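Local coordinates for 11R-lipoxygenase (Gersemia fruticosa, PDB 3VF1), which probably catalyses the calcium-regulated insertion of molecular oxygen into polyunsaturated fatty acids, using a non-heme iron bound in its core, at residues H387-M400 with V567-N579. Sequence-based numbering, arbitrary orientation.
Sequences HQMITHLLRCHLMM and VVFTCSCQHAAVN. With FE2 (Fe (II) ion), chain E.
His392 and His575 both carry CG anti to the backbone N, whereas His397 turns CG beside its own N (chi1 -77°); these torsions bring three NE2 atoms together on the non-heme iron of the lipoxygenase fold. His392 NE2 lies 2.3 Å from the iron FE, and Asn579 OD1 likewise binds FE at 2.3 Å, its amide having Leu632 as a further polar partner; a water and Ile698 OXT from the C-terminus complete six ligands. The His392 and His575 rings approach edge by edge without stacking, their planes 28° apart. Wider pi-type turns at 387-398 and 570-574 show in i to i+5 bonds such as His392 N to His387 O. Beside the iron site, the near-antiparallel helices interlock by knobs-into-holes: Cys396 sits among Thr570, Gln574, His575 and Val578, its SG 3.8 Å from Gln574 CG. Val578 fits among His387, Thr391, His392 and Cys396, with CG1 3.7 Å from Thr391 CG2. His387 NE2 donates to Val578 O at 2.8 Å, in the carbonyl plane on a lone pair, with an N-H...O angle of 149°. A leucine in place of His387 would probably leave the Val578 carbonyl without this donor. Farther along, Met400, bent at chi2 and chi3, brings CG to 3.4 Å from Thr570 CG2.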
loop_
_atom_site.group_PDB
_atom_site.type_symbol
_atom_site.label_atom_id
_atom_site.label_comp_id
_atom_site.label_asym_id
_atom_site.label_seq_id
_atom_site.Cartn_x
_atom_site.Cartn_y
_atom_site.Cartn_z
ATOM N N HIS A 387 12.176 -7.192 0.753
ATOM C CA HIS A 387 10.755 -7.077 0.439
ATOM C C HIS A 387 9.944 -6.506 1.597
ATOM O O HIS A 387 9.144 -5.593 1.410
ATOM C CB HIS A 387 10.171 -8.433 0.050
ATOM C CG HIS A 387 8.675 -8.454 0.034
ATOM N ND1 HIS A 387 7.930 -9.096 1.000
ATOM C CD2 HIS A 387 7.785 -7.895 -0.817
ATOM C CE1 HIS A 387 6.646 -8.941 0.737
ATOM N NE2 HIS A 387 6.530 -8.215 -0.360
ATOM N N GLN A 388 10.147 -7.053 2.790
ATOM C CA GLN A 388 9.349 -6.666 3.947
ATOM C C GLN A 388 9.563 -5.207 4.339
ATOM O O GLN A 388 8.604 -4.467 4.536
ATOM C CB GLN A 388 9.671 -7.568 5.139
ATOM C CG GLN A 388 9.176 -8.994 4.987
ATOM C CD GLN A 388 7.661 -9.082 4.920
ATOM O OE1 GLN A 388 6.953 -8.203 5.413
ATOM N NE2 GLN A 388 7.158 -10.143 4.303
ATOM N N MET A 389 10.822 -4.799 4.446
ATOM C CA MET A 389 11.146 -3.478 4.972
ATOM C C MET A 389 11.152 -2.386 3.905
ATOM O O MET A 389 10.685 -1.274 4.151
ATOM C CB MET A 389 12.500 -3.513 5.682
ATOM C CG MET A 389 12.591 -4.555 6.787
ATOM S SD MET A 389 11.145 -4.549 7.871
ATOM C CE MET A 389 11.091 -2.833 8.376
ATOM N N ILE A 390 11.674 -2.695 2.723
ATOM C CA ILE A 390 11.828 -1.682 1.681
ATOM C C ILE A 390 10.674 -1.686 0.682
ATOM O O ILE A 390 10.012 -0.666 0.487
ATOM C CB ILE A 390 13.160 -1.851 0.921
ATOM C CG1 ILE A 390 14.332 -1.520 1.849
ATOM C CG2 ILE A 390 13.193 -0.956 -0.311
ATOM C CD1 ILE A 390 15.698 -1.709 1.220
ATOM N N THR A 391 10.433 -2.830 0.052
ATOM C CA THR A 391 9.416 -2.921 -0.990
ATOM C C THR A 391 8.012 -2.695 -0.442
ATOM O O THR A 391 7.191 -2.034 -1.077
ATOM C CB THR A 391 9.452 -4.285 -1.698
ATOM O OG1 THR A 391 10.756 -4.502 -2.249
ATOM C CG2 THR A 391 8.410 -4.339 -2.809
ATOM N N HIS A 392 7.732 -3.244 0.735
ATOM C CA HIS A 392 6.389 -3.159 1.298
ATOM C C HIS A 392 6.218 -1.975 2.240
ATOM O O HIS A 392 5.535 -1.011 1.908
ATOM C CB HIS A 392 6.020 -4.454 2.021
ATOM C CG HIS A 392 4.657 -4.429 2.640
ATOM N ND1 HIS A 392 4.423 -4.813 3.943
ATOM C CD2 HIS A 392 3.456 -4.057 2.137
ATOM C CE1 HIS A 392 3.137 -4.683 4.215
ATOM N NE2 HIS A 392 2.527 -4.225 3.135
ATOM N N LEU A 393 6.836 -2.042 3.413
ATOM C CA LEU A 393 6.614 -1.027 4.441
ATOM C C LEU A 393 7.058 0.370 4.006
ATOM O O LEU A 393 6.258 1.302 4.002
ATOM C CB LEU A 393 7.299 -1.428 5.749
ATOM C CG LEU A 393 6.651 -2.621 6.459
ATOM C CD1 LEU A 393 7.445 -3.023 7.695
ATOM C CD2 LEU A 393 5.210 -2.306 6.835
ATOM N N LEU A 394 8.324 0.522 3.635
ATOM C CA LEU A 394 8.836 1.840 3.270
ATOM C C LEU A 394 8.192 2.387 1.999
ATOM O O LEU A 394 7.547 3.436 2.021
ATOM C CB LEU A 394 10.354 1.807 3.087
ATOM C CG LEU A 394 10.945 3.131 2.591
ATOM C CD1 LEU A 394 10.643 4.256 3.574
ATOM C CD2 LEU A 394 12.443 3.015 2.354
ATOM N N ARG A 395 8.366 1.673 0.893
ATOM C CA ARG A 395 8.027 2.210 -0.420
ATOM C C ARG A 395 6.524 2.266 -0.707
ATOM O O ARG A 395 6.105 2.883 -1.686
ATOM C CB ARG A 395 8.755 1.424 -1.515
ATOM C CG ARG A 395 10.250 1.696 -1.560
ATOM C CD ARG A 395 10.926 0.991 -2.727
ATOM N NE ARG A 395 10.436 1.459 -4.021
ATOM C CZ ARG A 395 10.845 2.572 -4.627
ATOM N NH1 ARG A 395 11.753 3.358 -4.061
ATOM N NH2 ARG A 395 10.338 2.906 -5.806
ATOM N N CYS A 396 5.717 1.628 0.135
ATOM C CA CYS A 396 4.264 1.726 0.005
ATOM C C CYS A 396 3.648 2.452 1.197
ATOM O O CYS A 396 3.096 3.542 1.049
ATOM C CB CYS A 396 3.621 0.342 -0.147
ATOM S SG CYS A 396 3.930 -0.475 -1.730
ATOM N N HIS A 397 3.743 1.844 2.374
ATOM C CA HIS A 397 3.105 2.394 3.566
ATOM C C HIS A 397 3.643 3.780 3.929
ATOM O O HIS A 397 2.890 4.755 3.949
ATOM C CB HIS A 397 3.266 1.437 4.753
ATOM C CG HIS A 397 2.344 0.259 4.709
ATOM N ND1 HIS A 397 1.320 0.083 5.615
ATOM C CD2 HIS A 397 2.287 -0.801 3.867
ATOM C CE1 HIS A 397 0.674 -1.036 5.336
ATOM N NE2 HIS A 397 1.240 -1.590 4.279
ATOM N N LEU A 398 4.938 3.870 4.213
ATOM C CA LEU A 398 5.518 5.103 4.738
ATOM C C LEU A 398 5.650 6.212 3.690
ATOM O O LEU A 398 5.437 7.383 3.997
ATOM C CB LEU A 398 6.881 4.818 5.375
ATOM C CG LEU A 398 6.863 3.812 6.530
ATOM C CD1 LEU A 398 8.237 3.709 7.175
ATOM C CD2 LEU A 398 5.814 4.183 7.568
ATOM N N MET A 399 5.997 5.851 2.460
ATOM C CA MET A 399 6.201 6.848 1.409
ATOM C C MET A 399 4.893 7.485 0.939
ATOM O O MET A 399 4.900 8.574 0.366
ATOM C CB MET A 399 6.936 6.228 0.217
ATOM C CG MET A 399 8.439 6.077 0.425
ATOM S SD MET A 399 9.309 7.661 0.459
ATOM C CE MET A 399 9.201 8.160 -1.258
ATOM N N MET A 400 3.772 6.815 1.182
ATOM C CA MET A 400 2.477 7.324 0.737
ATOM C C MET A 400 1.736 8.099 1.825
ATOM O O MET A 400 0.829 8.872 1.524
ATOM C CB MET A 400 1.591 6.179 0.239
ATOM C CG MET A 400 2.011 5.592 -1.101
ATOM S SD MET A 400 2.047 6.812 -2.424
ATOM C CE MET A 400 3.803 7.132 -2.550
ATOM N N VAL A 567 0.615 8.321 -6.903
ATOM C CA VAL A 567 -0.040 8.098 -5.620
ATOM C C VAL A 567 -1.143 7.049 -5.730
ATOM O O VAL A 567 -1.196 6.107 -4.941
ATOM C CB VAL A 567 -0.643 9.403 -5.061
ATOM C CG1 VAL A 567 -1.413 9.129 -3.777
ATOM C CG2 VAL A 567 0.450 10.428 -4.815
ATOM N N VAL A 568 -2.025 7.218 -6.709
ATOM C CA VAL A 568 -3.149 6.306 -6.888
ATOM C C VAL A 568 -2.661 4.895 -7.205
ATOM O O VAL A 568 -3.210 3.908 -6.710
ATOM C CB VAL A 568 -4.088 6.782 -8.018
ATOM C CG1 VAL A 568 -5.156 5.734 -8.307
ATOM C CG2 VAL A 568 -4.729 8.109 -7.651
ATOM N N PHE A 569 -1.623 4.802 -8.031
ATOM C CA PHE A 569 -1.082 3.510 -8.434
ATOM C C PHE A 569 -0.416 2.792 -7.266
ATOM O O PHE A 569 -0.577 1.586 -7.099
ATOM C CB PHE A 569 -0.074 3.686 -9.569
ATOM C CG PHE A 569 0.592 2.408 -9.986
ATOM C CD1 PHE A 569 0.024 1.603 -10.960
ATOM C CD2 PHE A 569 1.782 2.010 -9.403
ATOM C CE1 PHE A 569 0.632 0.425 -11.346
ATOM C CE2 PHE A 569 2.396 0.830 -9.786
ATOM C CZ PHE A 569 1.821 0.038 -10.758
ATOM N N THR A 570 0.331 3.537 -6.457
ATOM C CA THR A 570 1.074 2.954 -5.345
ATOM C C THR A 570 0.150 2.533 -4.205
ATOM O O THR A 570 0.368 1.500 -3.567
ATOM C CB THR A 570 2.132 3.932 -4.797
ATOM O OG1 THR A 570 3.101 4.208 -5.813
ATOM C CG2 THR A 570 2.836 3.343 -3.582
ATOM N N CYS A 571 -0.880 3.333 -3.947
ATOM C CA CYS A 571 -1.808 3.049 -2.858
ATOM C C CYS A 571 -2.721 1.869 -3.185
ATOM O O CYS A 571 -3.231 1.203 -2.282
ATOM C CB CYS A 571 -2.657 4.281 -2.542
ATOM S SG CYS A 571 -1.741 5.662 -1.823
ATOM N N SER A 572 -2.928 1.613 -4.473
ATOM C CA SER A 572 -3.819 0.538 -4.895
ATOM C C SER A 572 -3.061 -0.669 -5.450
ATOM O O SER A 572 -2.976 -1.707 -4.794
ATOM C CB SER A 572 -4.830 1.052 -5.928
ATOM O OG SER A 572 -4.184 1.568 -7.080
ATOM N N CYS A 573 -2.510 -0.524 -6.650
ATOM C CA CYS A 573 -1.914 -1.650 -7.367
ATOM C C CYS A 573 -0.617 -2.150 -6.730
ATOM O O CYS A 573 -0.514 -3.322 -6.366
ATOM C CB CYS A 573 -1.661 -1.266 -8.825
ATOM S SG CYS A 573 -3.159 -0.913 -9.755
ATOM N N GLN A 574 0.368 -1.268 -6.601
ATOM C CA GLN A 574 1.673 -1.666 -6.090
ATOM C C GLN A 574 1.538 -2.368 -4.745
ATOM O O GLN A 574 2.084 -3.452 -4.549
ATOM C CB GLN A 574 2.597 -0.457 -5.953
ATOM C CG GLN A 574 4.026 -0.813 -5.561
ATOM C CD GLN A 574 4.744 -1.639 -6.617
ATOM O OE1 GLN A 574 4.188 -1.941 -7.673
ATOM N NE2 GLN A 574 5.987 -2.007 -6.333
ATOM N N HIS A 575 0.813 -1.751 -3.818
ATOM C CA HIS A 575 0.627 -2.345 -2.500
ATOM C C HIS A 575 -0.008 -3.724 -2.614
ATOM O O HIS A 575 0.392 -4.658 -1.925
ATOM C CB HIS A 575 -0.236 -1.457 -1.607
ATOM C CG HIS A 575 -0.508 -2.052 -0.261
ATOM N ND1 HIS A 575 -1.719 -2.622 0.070
ATOM C CD2 HIS A 575 0.282 -2.186 0.831
ATOM C CE1 HIS A 575 -1.667 -3.070 1.311
ATOM N NE2 HIS A 575 -0.463 -2.818 1.796
ATOM N N ALA A 576 -0.999 -3.849 -3.490
ATOM C CA ALA A 576 -1.695 -5.116 -3.671
ATOM C C ALA A 576 -0.741 -6.195 -4.165
ATOM O O ALA A 576 -0.789 -7.338 -3.709
ATOM C CB ALA A 576 -2.852 -4.952 -4.648
ATOM N N ALA A 577 0.130 -5.825 -5.098
ATOM C CA ALA A 577 1.032 -6.781 -5.730
ATOM C C ALA A 577 2.053 -7.339 -4.743
ATOM O O ALA A 577 2.401 -8.517 -4.800
ATOM C CB ALA A 577 1.740 -6.132 -6.910
ATOM N N VAL A 578 2.525 -6.489 -3.836
ATOM C CA VAL A 578 3.575 -6.880 -2.901
ATOM C C VAL A 578 3.035 -7.212 -1.510
ATOM O O VAL A 578 3.807 -7.529 -0.609
ATOM C CB VAL A 578 4.630 -5.767 -2.749
ATOM C CG1 VAL A 578 5.056 -5.245 -4.117
ATOM C CG2 VAL A 578 4.096 -4.633 -1.886
ATOM N N ASN A 579 1.720 -7.138 -1.331
ATOM C CA ASN A 579 1.122 -7.379 -0.020
ATOM C C ASN A 579 0.254 -8.637 0.017
ATOM O O ASN A 579 0.512 -9.552 0.796
ATOM C CB ASN A 579 0.301 -6.162 0.417
ATOM C CG ASN A 579 -0.130 -6.236 1.872
ATOM O OD1 ASN A 579 0.441 -5.569 2.740
ATOM N ND2 ASN A 579 -1.150 -7.037 2.143
HETATM FE FE FE2 E . 0.430 -3.487 3.647
HETATM O O HOH W 1 0.105 -5.200 5.219
#